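Local coordinates for protein putative Glycerophosphoryl diester phosphodiesterase (Silicibacter pomeroyi, PDB 3L12) that is of unestablished function but belongs to the glycerophosphoryl diester phosphodiesterase family of TIM-barrel proteins and carries a bound magnesium ion, at residues A[253-261]-A[281-290]. Residues are numbered along the deposited sequence; the frame is centred on the assembly and turned at random.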
ATOM      1  N   PHE A 253     -21.636  -7.993   5.996  1.00 10.34           N
ATOM      2  CA  PHE A 253     -21.421  -9.349   5.444  1.00 10.60           C
ATOM      3  C   PHE A 253     -21.960 -10.495   6.306  1.00 10.13           C
ATOM      4  O   PHE A 253     -22.334 -11.518   5.762  1.00 12.32           O
ATOM      5  CB  PHE A 253     -19.957  -9.577   5.054  1.00 10.44           C
ATOM      6  CG  PHE A 253     -19.041  -9.840   6.212  1.00  9.06           C
ATOM      7  CD1 PHE A 253     -18.512  -8.812   6.919  1.00  9.85           C
ATOM      8  CD2 PHE A 253     -18.683 -11.128   6.558  1.00 10.39           C
ATOM      9  CE1 PHE A 253     -17.644  -9.007   7.989  1.00 11.05           C
ATOM     10  CE2 PHE A 253     -17.842 -11.320   7.647  1.00 10.50           C
ATOM     11  CZ  PHE A 253     -17.311 -10.265   8.330  1.00 11.49           C
ATOM     12  N   LEU A 254     -22.020 -10.333   7.617  1.00 11.91           N
ATOM     13  CA  LEU A 254     -22.580 -11.422   8.468  1.00 13.12           C
ATOM     14  C   LEU A 254     -24.049 -11.577   8.284  1.00 15.24           C
ATOM     15  O   LEU A 254     -24.621 -12.589   8.719  1.00 14.20           O
ATOM     16  CB  LEU A 254     -22.274 -11.192   9.942  1.00 14.14           C
ATOM     17  CG  LEU A 254     -20.813 -11.345  10.333  1.00 16.14           C
ATOM     18  CD1 LEU A 254     -20.607 -11.112  11.809  1.00 17.43           C
ATOM     19  CD2 LEU A 254     -20.344 -12.705   9.909  1.00 15.83           C
ATOM     20  N   ASP A 255     -24.689 -10.608   7.611  1.00 13.93           N
ATOM     21  CA  ASP A 255     -26.129 -10.652   7.430  1.00 15.55           C
ATOM     22  C   ASP A 255     -26.523 -11.226   6.081  1.00 14.40           C
ATOM     23  O   ASP A 255     -27.691 -11.382   5.804  1.00 14.41           O
ATOM     24  CB  ASP A 255     -26.742  -9.226   7.497  1.00 16.15           C
ATOM     25  CG  ASP A 255     -26.394  -8.464   8.744  1.00 16.74           C
ATOM     26  OD1 ASP A 255     -25.999  -9.052   9.788  1.00 18.03           O
ATOM     27  OD2 ASP A 255     -26.574  -7.223   8.711  1.00 15.37           O
ATOM     28  N   VAL A 256     -25.539 -11.551   5.239  1.00 15.54           N
ATOM     29  CA  VAL A 256     -25.786 -11.995   3.896  1.00 14.50           C
ATOM     30  C   VAL A 256     -25.962 -13.503   3.784  1.00 18.70           C
ATOM     31  O   VAL A 256     -25.262 -14.266   4.458  1.00 19.99           O
ATOM     32  CB  VAL A 256     -24.575 -11.619   3.015  1.00 13.97           C
ATOM     33  CG1 VAL A 256     -24.580 -12.286   1.621  1.00 14.53           C
ATOM     34  CG2 VAL A 256     -24.450 -10.090   2.897  1.00 13.65           C
ATOM     35  N   THR A 257     -26.912 -13.903   2.950  1.00 18.94           N
ATOM     36  CA  THR A 257     -27.144 -15.313   2.608  1.00 18.44           C
ATOM     37  C   THR A 257     -27.339 -15.306   1.100  1.00 18.06           C
ATOM     38  O   THR A 257     -27.684 -14.274   0.533  1.00 16.60           O
ATOM     39  CB  THR A 257     -28.380 -15.883   3.270  1.00 18.91           C
ATOM     40  OG1 THR A 257     -29.531 -15.143   2.844  1.00 19.93           O
ATOM     41  CG2 THR A 257     -28.271 -15.800   4.779  1.00 19.67           C
ATOM     42  N   PRO A 258     -27.107 -16.431   0.419  1.00 18.45           N
ATOM     43  CA  PRO A 258     -27.292 -16.396  -1.038  1.00 19.09           C
ATOM     44  C   PRO A 258     -28.736 -16.183  -1.473  1.00 20.03           C
ATOM     45  O   PRO A 258     -28.973 -15.623  -2.546  1.00 20.51           O
ATOM     46  CB  PRO A 258     -26.811 -17.776  -1.481  1.00 19.77           C
ATOM     47  CG  PRO A 258     -25.929 -18.230  -0.415  1.00 19.91           C
ATOM     48  CD  PRO A 258     -26.455 -17.679   0.857  1.00 19.44           C
ATOM     49  N   GLU A 259     -29.661 -16.633  -0.637  1.00 19.91           N
ATOM     50  CA  GLU A 259     -31.086 -16.470  -0.883  1.00 22.57           C
ATOM     51  C   GLU A 259     -31.441 -14.978  -0.803  1.00 20.44           C
ATOM     52  O   GLU A 259     -32.163 -14.491  -1.692  1.00 19.31           O
ATOM     53  CB  GLU A 259     -31.957 -17.356   0.036  1.00 25.67           C
ATOM     54  CG  GLU A 259     -31.487 -17.564   1.504  1.00 28.99           C
ATOM     55  CD  GLU A 259     -30.245 -18.508   1.661  1.00 30.89           C
ATOM     56  OE1 GLU A 259     -29.911 -18.901   2.798  1.00 33.32           O
ATOM     57  OE2 GLU A 259     -29.591 -18.849   0.653  1.00 31.78           O
ATOM     58  N   LEU A 260     -30.923 -14.261   0.216  1.00 18.45           N
ATOM     59  CA  LEU A 260     -31.168 -12.806   0.305  1.00 17.62           C
ATOM     60  C   LEU A 260     -30.551 -12.092  -0.897  1.00 16.64           C
ATOM     61  O   LEU A 260     -31.163 -11.193  -1.435  1.00 15.74           O
ATOM     62  CB  LEU A 260     -30.667 -12.183   1.618  1.00 18.11           C
ATOM     63  CG  LEU A 260     -31.536 -12.316   2.858  1.00 17.29           C
ATOM     64  CD1 LEU A 260     -30.738 -12.094   4.167  1.00 17.75           C
ATOM     65  CD2 LEU A 260     -32.797 -11.369   2.789  1.00 18.22           C
ATOM     66  N   VAL A 261     -29.350 -12.497  -1.340  1.00 15.51           N
ATOM     67  CA  VAL A 261     -28.728 -11.889  -2.521  1.00 15.01           C
ATOM     68  C   VAL A 261     -29.552 -12.150  -3.779  1.00 14.79           C
ATOM     69  O   VAL A 261     -29.792 -11.234  -4.585  1.00 15.28           O
ATOM     70  CB  VAL A 261     -27.256 -12.362  -2.735  1.00 14.98           C
ATOM     71  CG1 VAL A 261     -26.767 -11.945  -4.138  1.00 14.10           C
ATOM     72  CG2 VAL A 261     -26.342 -11.882  -1.601  1.00 15.60           C
ATOM     73  N   ASP A 281     -13.957 -15.156   4.606  1.00  8.04           N
ATOM     74  CA  ASP A 281     -15.147 -14.292   4.427  1.00  7.30           C
ATOM     75  C   ASP A 281     -15.191 -13.728   3.016  1.00  8.13           C
ATOM     76  O   ASP A 281     -16.226 -13.746   2.373  1.00  9.03           O
ATOM     77  CB  ASP A 281     -15.173 -13.168   5.441  1.00 10.53           C
ATOM     78  CG  ASP A 281     -15.297 -13.666   6.910  1.00 11.82           C
ATOM     79  OD1 ASP A 281     -15.841 -14.758   7.162  1.00 13.69           O
ATOM     80  OD2 ASP A 281     -14.808 -12.931   7.799  1.00 13.11           O
ATOM     81  N   ILE A 282     -14.037 -13.313   2.528  1.00  8.76           N
ATOM     82  CA  ILE A 282     -13.951 -12.798   1.125  1.00  6.88           C
ATOM     83  C   ILE A 282     -14.394 -13.871   0.160  1.00  5.94           C
ATOM     84  O   ILE A 282     -15.276 -13.662  -0.691  1.00  8.22           O
ATOM     85  CB  ILE A 282     -12.556 -12.270   0.818  1.00  7.30           C
ATOM     86  CG1 ILE A 282     -12.216 -11.056   1.687  1.00  8.36           C
ATOM     87  CG2 ILE A 282     -12.409 -11.917  -0.676  1.00  7.13           C
ATOM     88  CD1 ILE A 282     -10.717 -10.694   1.722  1.00  9.05           C
ATOM     89  N   ARG A 283     -13.828 -15.069   0.325  1.00  6.73           N
ATOM     90  CA  ARG A 283     -14.187 -16.208  -0.494  1.00  8.54           C
ATOM     91  C   ARG A 283     -15.676 -16.547  -0.410  1.00  7.63           C
ATOM     92  O   ARG A 283     -16.308 -16.758  -1.432  1.00  8.22           O
ATOM     93  CB  ARG A 283     -13.319 -17.431  -0.113  1.00  8.68           C
ATOM     94  CG  ARG A 283     -13.527 -18.639  -0.958  1.00 11.38           C
ATOM     95  CD  ARG A 283     -12.441 -19.678  -0.715  1.00 13.44           C
ATOM     96  NE  ARG A 283     -11.128 -19.248  -1.165  1.00 16.86           N
ATOM     97  CZ  ARG A 283     -10.638 -19.454  -2.398  1.00 17.56           C
ATOM     98  NH1 ARG A 283     -11.302 -20.147  -3.301  1.00 18.57           N
ATOM     99  NH2 ARG A 283      -9.428 -19.019  -2.688  1.00 21.78           N
ATOM    100  N   ARG A 284     -16.236 -16.606   0.794  1.00  9.94           N
ATOM    101  CA  ARG A 284     -17.660 -16.944   0.979  1.00  8.67           C
ATOM    102  C   ARG A 284     -18.552 -15.894   0.317  1.00  7.68           C
ATOM    103  O   ARG A 284     -19.542 -16.270  -0.348  1.00  8.86           O
ATOM    104  CB  ARG A 284     -18.016 -17.080   2.469  1.00  8.91           C
ATOM    105  CG  ARG A 284     -19.422 -17.577   2.697  1.00  9.93           C
ATOM    106  CD  ARG A 284     -19.699 -17.881   4.138  1.00 12.09           C
ATOM    107  NE  ARG A 284     -19.770 -16.668   4.948  1.00 13.32           N
ATOM    108  CZ  ARG A 284     -18.782 -16.179   5.690  1.00 15.14           C
ATOM    109  NH1 ARG A 284     -17.606 -16.801   5.784  1.00 15.62           N
ATOM    110  NH2 ARG A 284     -18.970 -15.040   6.354  1.00 16.04           N
HETATM  111  N   MSE A 285     -18.190 -14.607   0.440  1.00  8.81           N
HETATM  112  CA  MSE A 285     -18.990 -13.556  -0.168  1.00  8.69           C
HETATM  113  C   MSE A 285     -18.948 -13.639  -1.698  1.00  7.63           C
HETATM  114  O   MSE A 285     -19.972 -13.512  -2.338  1.00  8.78           O
HETATM  115  CB  MSE A 285     -18.596 -12.134   0.289  1.00  9.29           C
HETATM  116  CG  MSE A 285     -18.916 -11.805   1.698  1.00  7.83           C
HETATM  117 SE   MSE A 285     -20.828 -12.004   2.157  0.75  6.43          SE
HETATM  118  CE  MSE A 285     -20.831 -13.805   2.767  1.00 10.87           C
ATOM    119  N   ALA A 286     -17.762 -13.882  -2.269  1.00  8.13           N
ATOM    120  CA  ALA A 286     -17.673 -14.089  -3.712  1.00  9.59           C
ATOM    121  C   ALA A 286     -18.604 -15.227  -4.170  1.00  9.38           C
ATOM    122  O   ALA A 286     -19.282 -15.107  -5.198  1.00 10.93           O
ATOM    123  CB  ALA A 286     -16.194 -14.321  -4.174  1.00  9.47           C
ATOM    124  N   THR A 287     -18.562 -16.364  -3.475  0.70  9.56           N
ATOM    125  CA  THR A 287     -19.367 -17.541  -3.823  0.70 10.82           C
ATOM    126  C   THR A 287     -20.878 -17.284  -3.786  0.70 10.87           C
ATOM    127  O   THR A 287     -21.676 -17.854  -4.526  0.70 10.72           O
ATOM    128  CB  THR A 287     -19.042 -18.699  -2.855  0.70 10.77           C
ATOM    129  OG1 THR A 287     -17.647 -19.003  -2.944  0.70 12.54           O
ATOM    130  CG2 THR A 287     -19.824 -19.964  -3.161  0.70 12.29           C
ATOM    131  N   THR A 288     -21.523 -16.080  -2.721  0.60 10.98           N
ATOM    132  CA  THR A 288     -22.922 -15.775  -2.592  0.60 11.76           C
ATOM    133  C   THR A 288     -23.398 -15.121  -3.876  0.60 11.99           C
ATOM    134  O   THR A 288     -24.596 -15.042  -4.130  0.60 13.43           O
ATOM    135  CB  THR A 288     -23.219 -14.840  -1.422  0.60 12.55           C
ATOM    136  OG1 THR A 288     -22.616 -13.574  -1.678  0.60 13.06           O
ATOM    137  CG2 THR A 288     -22.690 -15.427  -0.125  0.60 12.10           C
ATOM    138  N   GLY A 289     -22.488 -14.624  -4.699  1.00 13.31           N
ATOM    139  CA  GLY A 289     -22.973 -13.929  -5.877  1.00 13.34           C
ATOM    140  C   GLY A 289     -23.175 -12.409  -5.705  1.00 12.72           C
ATOM    141  O   GLY A 289     -23.764 -11.799  -6.546  1.00 11.23           O
ATOM    142  N   VAL A 290     -22.654 -11.807  -4.636  1.00 11.83           N
ATOM    143  CA  VAL A 290     -22.751 -10.359  -4.481  1.00  9.79           C
ATOM    144  C   VAL A 290     -22.088  -9.710  -5.679  1.00  9.81           C
ATOM    145  O   VAL A 290     -21.145 -10.284  -6.308  1.00  8.15           O
ATOM    146  CB  VAL A 290     -22.115  -9.849  -3.142  1.00  9.75           C
ATOM    147  CG1 VAL A 290     -22.849 -10.419  -1.926  1.00 11.57           C
ATOM    148  CG2 VAL A 290     -20.591 -10.158  -3.082  1.00  9.82           C
TER
HETATM  149  O   HOH W   1     -21.552 -14.090   6.315  1.00 21.06           O
HETATM  150  O   HOH W   2     -22.623 -16.313   4.578  1.00 18.21           O
HETATM  151  O   HOH W   3     -27.299 -15.376  -4.789  1.00 24.27           O
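Val-256 and the selenomethionine Met-285 reach toward each other tip to tip, with CG1 of the valine 3.8 Å from SE. The same selenium also lies against Phe-253 CB, because the Met-285 chain folds back at chi2 (-57°) and turns again at chi3, bringing SE up against the loop. Farther along, CE2 of the Phe-253 ring stands 3.4 Å from Asp-281 OD2, the ring and carboxylate planes 43° apart, while Arg-284 NH2 comes up near the ring plane at its edge. That guanidinium is held by a salt bridge: NH1 and NH2 both grip Asp-281 OD1, NH1 at 3.0 Å along the anti lone pair and NH2 from above the carboxylate plane. Toward segment 253-261 it works largely through water: one molecule links NH2 to Phe-253 O, and a second accepts from NE and donates weakly to Val-256 O.

At the other end Val-261 takes over. Its CG2 meets Val-290 CG1 at 3.8 Å, and its CG1 rests near the carbonyl oxygens of Thr-288 and Gly-289. A third water ties Pro-258 O to Thr-288 O. Two helix ends meet here: Thr-257 OG1 accepts from Leu-260 N as N-cap of helix 258-266, and Gly-289 ends helix 279-288 in a Schellman motif. Thr-273 of strand 270-273 touches Phe-253, Val-256 and Met-285. The loop after strand 248-251 and the first turn of helix 258-266 thus lie against helix 279-288, with strand 270-273 linking the two helices, the repeating beta-alpha layout of a TIM barrel.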